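Local atomic coordinates of putative uncharacterized protein TTHA0988 (Thermus thermophilus, PDB entry 3OEP), a protein that is of unknown function, a fused KipI-KipA homologue with cyclophilin-like domains that may bind ATP or act as a hydrolase. Residues Val78-Arg83 / Ser174-Tyr179; Pro121-Leu126 / Gly158-Pro163; Ala248-Leu253 / Ala349-Arg354; Arg263-Gly268 / Asp288-Phe293; Ala418-Val423 / Leu457-Ser462. One frame throughout, in Å; residues are numbered along the deposited sequence. Where two conformers were deposited one is given.

In the fold
Contacts 1 and 2 both belong to the cyclophilin-like N-terminal half and reach one sheet; they touch where Val178 and Tyr179 pack on Pro161. Contact 2 is wholly buried and made of rings, whereas contact 1 is partly buried and joins a backbone bond to aliphatic packing. Contacts 3 and 5, each centred about 6 Å from the centre of the chain, are mainly polar and lie in or beside loops, contact 3 buried and contact 5 partly buried; Gly251 O to Arg420 NH2 and Arg354 NH1 to Asp459 O join them. Contact 3 also meets contact 2 through Arg354, between the C/D-like and A/B-like halves. Contact 4, about 27 Å from the centre, is a small, buried apolar packing of a helix end on a strand.

Contact 1 of 5, residues Val78-Arg83 / Ser174-Tyr179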
# COMPACT_ATOMS: atom_id res chain seq x y z
N VAL A 78 19.63 -9.30 -16.22
CA VAL A 78 19.78 -7.88 -16.01
C VAL A 78 21.07 -7.63 -15.25
O VAL A 78 21.30 -8.24 -14.21
CB VAL A 78 18.60 -7.31 -15.21
CG1 VAL A 78 18.77 -5.82 -15.00
CG2 VAL A 78 17.28 -7.62 -15.92
N GLU A 79 21.90 -6.73 -15.77
CA GLU A 79 23.17 -6.38 -15.14
C GLU A 79 22.99 -5.19 -14.20
O GLU A 79 22.39 -4.18 -14.58
CB GLU A 79 24.22 -6.05 -16.21
N ILE A 80 23.49 -5.32 -12.98
CA ILE A 80 23.44 -4.24 -12.00
C ILE A 80 24.86 -3.80 -11.65
O ILE A 80 25.54 -4.48 -10.87
CB ILE A 80 22.72 -4.67 -10.70
CG1 ILE A 80 21.30 -5.20 -10.98
CG2 ILE A 80 22.66 -3.52 -9.68
CD1 ILE A 80 20.37 -4.19 -11.60
N PRO A 81 25.33 -2.69 -12.24
CA PRO A 81 26.63 -2.15 -11.82
C PRO A 81 26.53 -1.65 -10.38
O PRO A 81 25.53 -1.04 -10.02
CB PRO A 81 26.87 -0.98 -12.78
CG PRO A 81 25.84 -1.09 -13.83
CD PRO A 81 24.70 -1.86 -13.28
N VAL A 82 27.56 -1.93 -9.58
CA VAL A 82 27.53 -1.63 -8.14
C VAL A 82 28.85 -1.04 -7.67
O VAL A 82 29.92 -1.55 -8.02
CB VAL A 82 27.28 -2.91 -7.32
CG1 VAL A 82 27.20 -2.59 -5.81
CG2 VAL A 82 26.03 -3.60 -7.79
N ARG A 83 28.77 0.03 -6.88
CA ARG A 83 29.93 0.57 -6.18
C ARG A 83 29.90 -0.02 -4.77
O ARG A 83 28.94 0.19 -4.03
CB ARG A 83 29.85 2.09 -6.11
CG ARG A 83 31.13 2.75 -5.61
CD ARG A 83 30.90 4.15 -5.06
NE ARG A 83 30.14 5.00 -5.96
CZ ARG A 83 28.96 5.58 -5.70
NH1 ARG A 83 28.35 5.42 -4.52
NH2 ARG A 83 28.39 6.33 -6.62
N SER A 174 23.80 0.70 -5.90
CA SER A 174 23.50 0.39 -7.29
C SER A 174 23.69 1.65 -8.13
O SER A 174 23.28 2.74 -7.73
CB SER A 174 22.07 -0.12 -7.45
OG SER A 174 21.74 -0.33 -8.81
N LEU A 175 24.33 1.50 -9.29
CA LEU A 175 24.59 2.63 -10.17
C LEU A 175 23.50 2.77 -11.24
O LEU A 175 23.60 3.61 -12.15
CB LEU A 175 25.99 2.53 -10.78
CG LEU A 175 27.09 2.41 -9.72
CD1 LEU A 175 28.46 2.39 -10.38
CD2 LEU A 175 27.00 3.54 -8.69
N VAL A 176 22.46 1.94 -11.12
CA VAL A 176 21.23 2.08 -11.89
C VAL A 176 20.04 2.12 -10.93
O VAL A 176 20.04 1.45 -9.90
CB VAL A 176 21.04 0.92 -12.91
CG1 VAL A 176 22.11 0.99 -13.99
CG2 VAL A 176 21.06 -0.43 -12.21
N ALA A 177 19.04 2.93 -11.27
CA ALA A 177 17.83 3.03 -10.47
C ALA A 177 16.90 1.89 -10.88
O ALA A 177 16.48 1.79 -12.04
CB ALA A 177 17.14 4.39 -10.69
N VAL A 178 16.58 1.01 -9.93
CA VAL A 178 15.71 -0.13 -10.24
C VAL A 178 14.24 0.31 -10.40
O VAL A 178 13.45 -0.38 -11.04
CB VAL A 178 15.86 -1.27 -9.20
CG1 VAL A 178 17.32 -1.77 -9.19
CG2 VAL A 178 15.43 -0.83 -7.81
N TYR A 179 13.90 1.49 -9.87
CA TYR A 179 12.54 2.01 -9.93
C TYR A 179 12.55 3.50 -10.26
O TYR A 179 13.20 4.29 -9.59
CB TYR A 179 11.84 1.77 -8.59
CG TYR A 179 10.50 2.45 -8.47
CD1 TYR A 179 9.45 2.11 -9.32
CD2 TYR A 179 10.28 3.43 -7.51
CE1 TYR A 179 8.21 2.74 -9.22
CE2 TYR A 179 9.04 4.06 -7.40
CZ TYR A 179 8.01 3.71 -8.25
OH TYR A 179 6.79 4.32 -8.14
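Pro81 and Leu175 meet through backbone and side chain together. Leu175 N donates to Pro81 O at 2.9 Å with an N-H...O angle of 170°, nearly straight, although the donor lies 31° from the carbonyl plane. Beside this bond Pro81 CB and Leu175 CB are 4.1 Å apart. In the conformer given, Val176 crosses the proline ring at about a right angle, its CG1 3.9 Å from Pro81 CD, while its CG2 turns to Ile80 CD1, also at 3.9 Å. At the far end Leu175 CD2 lies over one face of the Arg83 guanidinium, 3.7 Å from Arg83 NH2; that group is held by a salt bridge to Asp85 and by hydrogen bonds from NH2 to Gly202 O and Thr204 OG1.

Further out, a bond within Ser174-Tyr179 spans the start of the loop after strand 169-174. A chi1 of 176° puts Ser174 OG opposite the backbone N, from where it donates to Val176 O at 2.7 Å, in the carbonyl plane and on a lone pair. Val82 and Ser174 form an antiparallel non-hydrogen-bonded pair, which places the contact where strand 169-174 leaves strand 77-83 in the cyclophilin-like domain. One nearly straight backbone bond accompanies that pair; the rest is mainly apolar packing, with the Arg83 charge satisfied outside the two segments.

Contact 2 of 5, residues Pro121-Leu126 / Gly158-Pro163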
# COMPACT_ATOMS: atom_id res chain seq x y z
N PRO A 121 7.80 -0.47 -3.70
CA PRO A 121 7.69 -0.61 -5.15
C PRO A 121 9.04 -0.85 -5.86
O PRO A 121 9.99 -0.09 -5.67
CB PRO A 121 7.05 0.71 -5.58
CG PRO A 121 6.16 1.03 -4.43
CD PRO A 121 6.92 0.61 -3.20
N GLY A 122 9.13 -1.94 -6.62
CA GLY A 122 10.33 -2.25 -7.40
C GLY A 122 11.47 -2.93 -6.66
O GLY A 122 12.48 -3.26 -7.29
N PHE A 123 11.32 -3.15 -5.36
CA PHE A 123 12.37 -3.76 -4.51
C PHE A 123 12.48 -5.26 -4.80
O PHE A 123 11.54 -6.00 -4.52
CB PHE A 123 11.97 -3.57 -3.03
CG PHE A 123 13.09 -3.80 -2.03
CD1 PHE A 123 13.91 -4.92 -2.09
CD2 PHE A 123 13.28 -2.90 -0.99
CE1 PHE A 123 14.92 -5.12 -1.14
CE2 PHE A 123 14.28 -3.10 -0.05
CZ PHE A 123 15.10 -4.20 -0.13
N PRO A 124 13.63 -5.71 -5.34
CA PRO A 124 13.78 -7.13 -5.64
C PRO A 124 14.36 -7.90 -4.47
O PRO A 124 15.30 -7.44 -3.83
CB PRO A 124 14.79 -7.13 -6.78
CG PRO A 124 15.68 -5.96 -6.47
CD PRO A 124 14.79 -4.93 -5.80
N PHE A 125 13.77 -9.06 -4.19
CA PHE A 125 14.38 -10.02 -3.28
C PHE A 125 15.03 -11.08 -4.16
O PHE A 125 14.34 -11.79 -4.89
CB PHE A 125 13.34 -10.65 -2.35
CG PHE A 125 12.89 -9.75 -1.21
CD1 PHE A 125 13.56 -8.57 -0.89
CD2 PHE A 125 11.81 -10.11 -0.43
CE1 PHE A 125 13.13 -7.76 0.16
CE2 PHE A 125 11.39 -9.32 0.62
CZ PHE A 125 12.04 -8.15 0.91
N LEU A 126 16.36 -11.14 -4.09
CA LEU A 126 17.17 -12.00 -4.94
C LEU A 126 17.82 -13.12 -4.13
O LEU A 126 18.21 -12.91 -2.99
CB LEU A 126 18.27 -11.16 -5.57
CG LEU A 126 17.82 -9.99 -6.44
CD1 LEU A 126 18.84 -8.85 -6.39
CD2 LEU A 126 17.62 -10.46 -7.85
N GLY A 158 19.28 -7.72 -1.92
CA GLY A 158 18.24 -6.83 -2.40
C GLY A 158 18.77 -5.46 -2.72
O GLY A 158 19.92 -5.12 -2.39
N ILE A 159 17.94 -4.67 -3.41
CA ILE A 159 18.29 -3.31 -3.77
C ILE A 159 17.15 -2.40 -3.32
O ILE A 159 16.02 -2.57 -3.76
CB ILE A 159 18.48 -3.14 -5.29
CG1 ILE A 159 19.49 -4.17 -5.83
CG2 ILE A 159 18.93 -1.71 -5.61
CD1 ILE A 159 19.52 -4.28 -7.33
N TYR A 160 17.44 -1.48 -2.41
CA TYR A 160 16.44 -0.51 -1.93
C TYR A 160 16.20 0.51 -3.05
O TYR A 160 17.11 1.26 -3.39
CB TYR A 160 16.93 0.18 -0.65
CG TYR A 160 16.98 -0.70 0.58
CD1 TYR A 160 16.01 -0.60 1.57
CD2 TYR A 160 18.00 -1.63 0.76
CE1 TYR A 160 16.04 -1.40 2.71
CE2 TYR A 160 18.04 -2.45 1.89
CZ TYR A 160 17.06 -2.33 2.86
OH TYR A 160 17.09 -3.13 3.98
N PRO A 161 14.99 0.56 -3.63
CA PRO A 161 14.77 1.51 -4.73
C PRO A 161 14.55 2.95 -4.27
O PRO A 161 14.78 3.90 -5.03
CB PRO A 161 13.49 0.99 -5.41
CG PRO A 161 13.23 -0.35 -4.80
CD PRO A 161 13.82 -0.31 -3.45
N LEU A 162 14.08 3.09 -3.03
CA LEU A 162 13.70 4.35 -2.41
C LEU A 162 14.22 4.34 -0.98
O LEU A 162 14.42 3.26 -0.41
CB LEU A 162 12.17 4.46 -2.35
CG LEU A 162 11.36 4.40 -3.66
CD1 LEU A 162 10.18 3.44 -3.55
CD2 LEU A 162 10.89 5.77 -4.06
N PRO A 163 14.44 5.52 -0.39
CA PRO A 163 14.83 5.54 1.01
C PRO A 163 13.76 4.90 1.89
O PRO A 163 12.57 5.15 1.70
CB PRO A 163 14.97 7.03 1.34
CG PRO A 163 15.10 7.71 0.03
CD PRO A 163 14.34 6.88 -0.95
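Phe123 drives the edge of its ring at the face of Tyr160, CE2 standing 3.4 Å from Tyr160 CD1. The centroids are 4.8 Å apart and the planes meet at 64°, an edge-to-face pair, even though the two side chains lie side by side and point the same way. CG of Phe123 is anti to the backbone N (chi1 -164°), which carries the ring across the chain of the other segment: Ile159 O sits 3.5 Å above the plane of the Phe123 ring, over its centre, and Tyr160 N lies over the same face nearer the rim. One segment leads into strand 124-127 and the other leaves strand 156-159, antiparallel neighbours in the sheet of the cyclophilin-like domain, and their touching parts run 159° apart. Gly158 CA comes within 3.9 Å of Phe123 CE1, and a CB there would clash with that ring atom. The same CA makes a CA-H...O contact with Pro124 O at 3.3 Å. Pro161 crosses Phe123 at about a right angle, with its CD 3.6 Å from Phe123 CD2 and its CG 3.4 Å from Pro121 O. Pro124 O and Ile159 N are buried here without a hydrogen-bonding partner, whereas Tyr160 OH bonds to a glycerol probably carried over from crystallisation.

Contact 3 of 5, residues Ala248-Leu253 / Ala349-Arg354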
# COMPACT_ATOMS: atom_id res chain seq x y z
N ALA A 248 0.59 -0.68 -3.76
CA ALA A 248 -0.51 -0.87 -2.81
C ALA A 248 -1.87 -0.69 -3.48
O ALA A 248 -1.97 -0.05 -4.53
CB ALA A 248 -0.37 0.11 -1.64
N ARG A 249 -2.91 -1.25 -2.86
CA ARG A 249 -4.28 -1.07 -3.32
C ARG A 249 -4.65 0.41 -3.30
O ARG A 249 -5.26 0.92 -4.25
CB ARG A 249 -5.23 -1.84 -2.41
CG ARG A 249 -6.71 -1.66 -2.71
CD ARG A 249 -7.07 -1.99 -4.14
NE ARG A 249 -6.34 -3.15 -4.62
CZ ARG A 249 -6.55 -4.41 -4.23
NH1 ARG A 249 -7.50 -4.70 -3.34
NH2 ARG A 249 -5.80 -5.38 -4.73
N SER A 250 -4.29 1.09 -2.21
CA SER A 250 -4.64 2.49 -2.02
C SER A 250 -6.17 2.65 -2.12
O SER A 250 -6.91 1.77 -1.69
CB SER A 250 -3.88 3.38 -3.00
OG SER A 250 -4.08 4.76 -2.74
N GLY A 251 -6.65 3.75 -2.68
CA GLY A 251 -8.08 4.02 -2.69
C GLY A 251 -8.54 4.56 -1.35
O GLY A 251 -7.72 4.90 -0.49
N PRO A 252 -9.87 4.63 -1.14
CA PRO A 252 -10.37 5.23 0.11
C PRO A 252 -10.23 4.26 1.27
O PRO A 252 -10.42 3.05 1.10
CB PRO A 252 -11.84 5.51 -0.21
CG PRO A 252 -12.20 4.48 -1.24
CD PRO A 252 -10.96 4.15 -2.01
N LEU A 253 -9.90 4.78 2.45
CA LEU A 253 -9.74 3.93 3.64
C LEU A 253 -11.10 3.56 4.24
O LEU A 253 -11.24 2.50 4.86
CB LEU A 253 -8.85 4.61 4.68
CG LEU A 253 -7.98 3.66 5.50
CD1 LEU A 253 -6.91 3.02 4.61
CD2 LEU A 253 -7.35 4.38 6.68
N ALA A 349 -5.90 6.52 -10.53
CA ALA A 349 -5.52 7.86 -10.12
C ALA A 349 -5.16 7.94 -8.63
O ALA A 349 -4.84 9.03 -8.13
CB ALA A 349 -6.66 8.84 -10.43
N SER A 350 -5.23 6.82 -7.92
CA SER A 350 -4.95 6.82 -6.48
C SER A 350 -3.45 6.93 -6.21
O SER A 350 -2.63 6.37 -6.95
CB SER A 350 -5.51 5.58 -5.79
OG SER A 350 -6.92 5.62 -5.68
N PRO A 351 -3.09 7.63 -5.14
CA PRO A 351 -1.67 7.78 -4.83
C PRO A 351 -1.05 6.52 -4.24
O PRO A 351 -1.74 5.73 -3.58
CB PRO A 351 -1.66 8.90 -3.78
CG PRO A 351 -2.99 8.84 -3.15
CD PRO A 351 -3.94 8.40 -4.21
N ASP A 352 0.23 6.31 -4.51
CA ASP A 352 1.01 5.32 -3.78
C ASP A 352 2.16 6.09 -3.19
O ASP A 352 3.20 6.25 -3.83
CB ASP A 352 1.52 4.21 -4.70
CG ASP A 352 2.11 3.04 -3.91
OD1 ASP A 352 2.81 3.28 -2.90
OD2 ASP A 352 1.85 1.89 -4.29
N LEU A 353 1.97 6.60 -1.98
CA LEU A 353 2.93 7.52 -1.38
C LEU A 353 4.28 6.84 -1.13
O LEU A 353 5.33 7.46 -1.28
CB LEU A 353 2.37 8.15 -0.10
CG LEU A 353 1.07 8.95 -0.22
CD1 LEU A 353 0.71 9.55 1.13
CD2 LEU A 353 1.19 10.03 -1.28
N ARG A 354 4.25 5.55 -0.77
CA ARG A 354 5.46 4.76 -0.64
C ARG A 354 6.27 4.77 -1.95
O ARG A 354 7.49 4.89 -1.93
CB ARG A 354 5.12 3.31 -0.23
CG ARG A 354 6.32 2.45 0.08
CD ARG A 354 5.94 1.05 0.55
NE ARG A 354 5.22 1.06 1.82
CZ ARG A 354 3.91 0.87 1.99
NH1 ARG A 354 3.40 0.92 3.22
NH2 ARG A 354 3.10 0.63 0.96
O HOH W 1 -0.42 1.69 -5.74
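Ala248 and Ser250, with the most surface buried here, each make one direct hydrogen bond to segment 349-354. Ala248 N donates to Asp352 OD2 at 2.9 Å; the N-H...O angle is 152°, and the oxygen is met on its syn side, somewhat out of the carboxylate plane. CG of Asp352 stands anti to the backbone N (chi1 -169°), which swings the carboxylate in toward Ala248. A water adds a second link, donating to Ala248 O at 2.6 Å and to Asp352 OD2 at 2.7 Å, and so one carboxylate oxygen serves the N-H directly and the carbonyl of the same residue through water. The other oxygen, OD1, accepts from Gly355 N, which fixes the rotation of the group. Replacing this aspartate by an alanine is likely to leave Ala248 N, the water and Gly355 N without the acceptor that each of them uses.

Ser250 makes the second tie. Its hydroxyl donates to Pro351 O at 2.7 Å, in the carbonyl plane, and Ser250 OG also packs 3.5 Å from Ser350 CB. Ser350 OG, in turn, is held by Asp236 and lies near Gly251. At Gly251 the backbone angles would press a CB against the preceding carbonyl oxygen and against Pro252 CD, consistent with glycine there.

Neither segment contains regular helix or strand. Their touching parts run 144° apart, roughly antiparallel, and their ties join side chains to main chain without beta pairing: a loop-to-loop junction inside the carboxyltransferase A/B-like part of the chain.

Contact 4 of 5, residues Arg263-Gly268 / Asp288-Phe293; sequences RLVGNG and DLVAAF. With SO4 (sulfate ion), chain E.
Leu264 at the end of helix 255-264 and Val265 just beyond it pack on strand 289-295, a helix-on-sheet packing within the carboxyltransferase A/B-like part of the chain. The helix finishes in a Schellman motif: Gly266, at positive phi, is the C-prime residue, Gly266 N bonds to Arg263 O at 3.1 Å, and Asn267 N reaches back to Asn262 O.

On the strand, the single methyl of Ala292 is a small bump, received between two larger groups. Leu264 CB reaches Ala292 CB at 3.7 Å, and Val265 CG1 comes equally close to it. Val265 CG1 is the main knob: anti to the carbonyl carbon (chi1 -62°), it comes down on the backbone as well, 3.7 Å from Ala291 C, and its flank meets Val290 CG1 at 4.2 Å. Thus one methyl spans three consecutive strand residues, while the CB of Ala291 points away and touches Phe313 and Trp315. No hydrogen bond crosses between the segments, and the fit rests on shape.

The CB of Arg263 leaves on the side away from the strand, and its chain is extended from CG to NE. The guanidinium grips a sulfate, probably from the crystallisation liquor, in its own plane: Arg263 NE donates to sulfate O1 at 3.1 Å, and Arg263 NH2 donates to sulfate O2 at 2.8 Å with an N-H...O angle of 174°.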
# COMPACT_ATOMS: atom_id res chain seq x y z
N ARG A 263 -22.00 9.05 -4.98
CA ARG A 263 -23.37 8.78 -5.39
C ARG A 263 -24.31 9.97 -5.15
O ARG A 263 -25.23 10.20 -5.94
CB ARG A 263 -23.88 7.51 -4.73
CG ARG A 263 -23.29 6.26 -5.38
CD ARG A 263 -23.43 5.03 -4.51
NE ARG A 263 -22.89 3.84 -5.17
CZ ARG A 263 -22.53 2.72 -4.54
NH1 ARG A 263 -22.63 2.61 -3.22
NH2 ARG A 263 -22.05 1.70 -5.24
N LEU A 264 -24.04 10.74 -4.10
CA LEU A 264 -24.85 11.93 -3.81
C LEU A 264 -24.78 13.00 -4.90
O LEU A 264 -25.73 13.75 -5.08
CB LEU A 264 -24.44 12.54 -2.47
CG LEU A 264 -24.91 11.77 -1.24
CD1 LEU A 264 -24.10 12.18 -0.01
CD2 LEU A 264 -26.42 11.98 -1.03
N VAL A 265 -23.66 13.05 -5.62
CA VAL A 265 -23.51 14.01 -6.72
C VAL A 265 -23.58 13.35 -8.10
O VAL A 265 -23.14 13.93 -9.10
CB VAL A 265 -22.21 14.82 -6.58
CG1 VAL A 265 -22.25 15.64 -5.29
CG2 VAL A 265 -20.97 13.91 -6.61
N GLY A 266 -24.14 12.15 -8.16
CA GLY A 266 -24.37 11.46 -9.43
C GLY A 266 -23.16 10.85 -10.10
O GLY A 266 -23.23 10.50 -11.28
N ASN A 267 -22.06 10.69 -9.37
CA ASN A 267 -20.85 10.07 -9.92
C ASN A 267 -20.88 8.56 -9.76
O ASN A 267 -21.57 8.03 -8.90
CB ASN A 267 -19.59 10.56 -9.21
CG ASN A 267 -19.33 12.04 -9.38
OD1 ASN A 267 -19.83 12.68 -10.32
ND2 ASN A 267 -18.54 12.61 -8.48
N GLY A 268 -20.07 7.89 -10.58
CA GLY A 268 -19.74 6.48 -10.34
C GLY A 268 -19.03 6.35 -9.00
O GLY A 268 -18.30 7.25 -8.58
N ASP A 288 -19.34 27.69 -9.65
CA ASP A 288 -20.43 27.14 -8.85
C ASP A 288 -20.42 25.62 -8.98
O ASP A 288 -20.48 25.09 -10.10
CB ASP A 288 -21.79 27.71 -9.31
CG ASP A 288 -21.92 29.21 -9.10
OD1 ASP A 288 -21.23 29.79 -8.22
OD2 ASP A 288 -22.74 29.84 -9.82
N LEU A 289 -20.32 24.94 -7.84
CA LEU A 289 -20.21 23.48 -7.79
C LEU A 289 -21.35 22.89 -7.00
O LEU A 289 -21.93 23.55 -6.13
CB LEU A 289 -18.91 23.07 -7.07
CG LEU A 289 -17.60 23.48 -7.73
CD1 LEU A 289 -16.43 23.28 -6.77
CD2 LEU A 289 -17.39 22.68 -9.02
N VAL A 290 -21.67 21.63 -7.30
CA VAL A 290 -22.45 20.82 -6.39
C VAL A 290 -21.49 19.77 -5.85
O VAL A 290 -20.83 19.06 -6.61
CB VAL A 290 -23.67 20.20 -7.05
CG1 VAL A 290 -24.36 19.21 -6.11
CG2 VAL A 290 -24.64 21.30 -7.45
N ALA A 291 -21.37 19.75 -4.53
CA ALA A 291 -20.43 18.87 -3.85
C ALA A 291 -21.16 18.09 -2.78
O ALA A 291 -22.28 18.43 -2.40
CB ALA A 291 -19.29 19.70 -3.24
N ALA A 292 -20.54 17.02 -2.29
CA ALA A 292 -21.11 16.24 -1.20
C ALA A 292 -20.03 15.86 -0.21
O ALA A 292 -18.91 15.53 -0.61
CB ALA A 292 -21.81 15.00 -1.72
N PHE A 293 -20.40 15.89 1.06
CA PHE A 293 -19.52 15.56 2.16
C PHE A 293 -20.05 14.29 2.83
O PHE A 293 -21.25 14.18 3.09
CB PHE A 293 -19.48 16.73 3.15
CG PHE A 293 -18.79 16.41 4.44
CD1 PHE A 293 -19.41 16.66 5.66
CD2 PHE A 293 -17.53 15.83 4.45
CE1 PHE A 293 -18.79 16.36 6.85
CE2 PHE A 293 -16.89 15.52 5.64
CZ PHE A 293 -17.53 15.78 6.85
S SO4 E . -22.02 2.90 -8.94
O1 SO4 E . -22.60 4.05 -8.26
O2 SO4 E . -21.63 1.89 -7.96
O3 SO4 E . -20.85 3.30 -9.72
O4 SO4 E . -23.02 2.32 -9.84

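Contact 5 of 5, residues Ala418-Val423 / Leu457-Ser462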
# COMPACT_ATOMS: atom_id res chain seq x y z
N ALA A 418 -2.97 5.01 14.14
CA ALA A 418 -3.79 4.59 13.00
C ALA A 418 -3.52 5.48 11.80
O ALA A 418 -3.59 6.71 11.91
CB ALA A 418 -5.26 4.64 13.35
N ASP A 419 -3.23 4.86 10.66
CA ASP A 419 -3.12 5.60 9.41
C ASP A 419 -3.56 4.71 8.26
O ASP A 419 -4.21 3.69 8.48
CB ASP A 419 -1.70 6.18 9.25
CG ASP A 419 -0.61 5.13 9.19
OD1 ASP A 419 -0.90 3.93 8.95
OD2 ASP A 419 0.56 5.51 9.36
N ARG A 420 -3.23 5.10 7.03
CA ARG A 420 -3.67 4.32 5.86
C ARG A 420 -2.91 3.01 5.70
O ARG A 420 -3.37 2.12 5.00
CB ARG A 420 -3.55 5.15 4.59
CG ARG A 420 -4.51 6.34 4.52
CD ARG A 420 -4.24 7.22 3.31
NE ARG A 420 -4.19 6.42 2.09
CZ ARG A 420 -5.25 6.06 1.36
NH1 ARG A 420 -6.48 6.44 1.68
NH2 ARG A 420 -5.06 5.31 0.28
N VAL A 421 -1.73 2.91 6.32
CA VAL A 421 -0.94 1.68 6.25
C VAL A 421 -1.53 0.63 7.19
O VAL A 421 -1.67 -0.54 6.82
CB VAL A 421 0.54 1.94 6.59
CG1 VAL A 421 1.31 0.63 6.67
CG2 VAL A 421 1.17 2.88 5.57
N GLY A 422 -1.88 1.04 8.40
CA GLY A 422 -2.52 0.13 9.33
C GLY A 422 -2.84 0.73 10.68
O GLY A 422 -2.61 1.91 10.93
N VAL A 423 -3.36 -0.12 11.56
CA VAL A 423 -3.78 0.28 12.90
C VAL A 423 -2.99 -0.55 13.90
O VAL A 423 -3.09 -1.78 13.91
CB VAL A 423 -5.29 0.04 13.09
CG1 VAL A 423 -5.75 0.51 14.47
CG2 VAL A 423 -6.08 0.77 12.00
N LEU A 457 -4.00 -2.21 6.33
CA LEU A 457 -5.06 -1.55 5.56
C LEU A 457 -4.57 -1.22 4.14
O LEU A 457 -3.54 -1.73 3.70
CB LEU A 457 -5.58 -0.32 6.32
CG LEU A 457 -6.13 -0.53 7.73
CD1 LEU A 457 -6.54 0.81 8.36
CD2 LEU A 457 -7.30 -1.51 7.75
N ALA A 458 -5.32 -0.38 3.42
CA ALA A 458 -5.13 -0.17 1.98
C ALA A 458 -3.73 0.23 1.52
O ALA A 458 -3.35 -0.11 0.41
CB ALA A 458 -6.16 0.84 1.45
N ASP A 459 -2.97 0.95 2.35
CA ASP A 459 -1.63 1.39 1.95
C ASP A 459 -0.53 0.48 2.50
O ASP A 459 0.64 0.84 2.48
CB ASP A 459 -1.36 2.85 2.36
CG ASP A 459 -1.97 3.87 1.39
OD1 ASP A 459 -1.70 5.08 1.56
OD2 ASP A 459 -2.70 3.47 0.46
N LYS A 460 -0.92 -0.69 3.00
CA LYS A 460 0.04 -1.70 3.45
C LYS A 460 1.04 -2.02 2.34
O LYS A 460 0.70 -1.96 1.15
CB LYS A 460 -0.69 -2.98 3.85
CG LYS A 460 -1.32 -3.72 2.66
CD LYS A 460 -2.23 -4.84 3.10
CE LYS A 460 -2.94 -5.48 1.92
NZ LYS A 460 -2.04 -5.80 0.77
N GLY A 461 2.26 -2.37 2.74
CA GLY A 461 3.24 -2.92 1.81
C GLY A 461 2.71 -4.23 1.24
O GLY A 461 1.94 -4.93 1.90
N SER A 462 3.14 -4.57 0.03
CA SER A 462 2.62 -5.75 -0.68
C SER A 462 3.12 -7.07 -0.10
O SER A 462 2.47 -8.10 -0.28
CB SER A 462 2.98 -5.68 -2.16
OG SER A 462 4.38 -5.85 -2.35
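Segment 457-462 opens with a type I beta turn from Leu457 to Lys460, and two backbone bonds dock it on segment 418-423: Leu457 N donates to Val421 O at 2.9 Å, Asp459 N to Arg420 O at 2.9 Å. Beside them, Arg420 grips Asp459 side-on in a salt bridge. Arg420 NE donates to Asp459 OD1 at 2.9 Å, close to the guanidinium plane, and Arg420 NH2 to Asp459 OD2 at 3.0 Å, less straight at 140°. The two flat groups are 70° apart, so both nitrogens approach from above the carboxylate plane instead of meeting it in plane. The bend at chi3 (51°) brings NE and NH2 alongside the Asp459 carboxylate. The guanidinium has further mates, a salt bridge from NH1 to Glu275 and a hydrogen bond from NH2 to Gly251 O; a leucine here would probably strip Asp459 and Glu275 of their charge partner and leave Gly251 O short of a donor.

Asp419 shapes the first segment from within: OD1 accepts from Val421 N and from Gly422 N, the latter at 3.1 Å, forming an Asx turn and an Asx motif. Apolar groups fill in around these bonds: Val421 CG2 lies 3.7 Å from Asp459 O, and Leu457 CD1 is 3.7 Å from Val423 CG2.

Around the contact, Leu457 and Val423 both pack on helix 477-480, Val423 pairs with Val455 of strand 454-456, and the turn faces loop 248-253 through the backbone bond of Ala458 with Ser250.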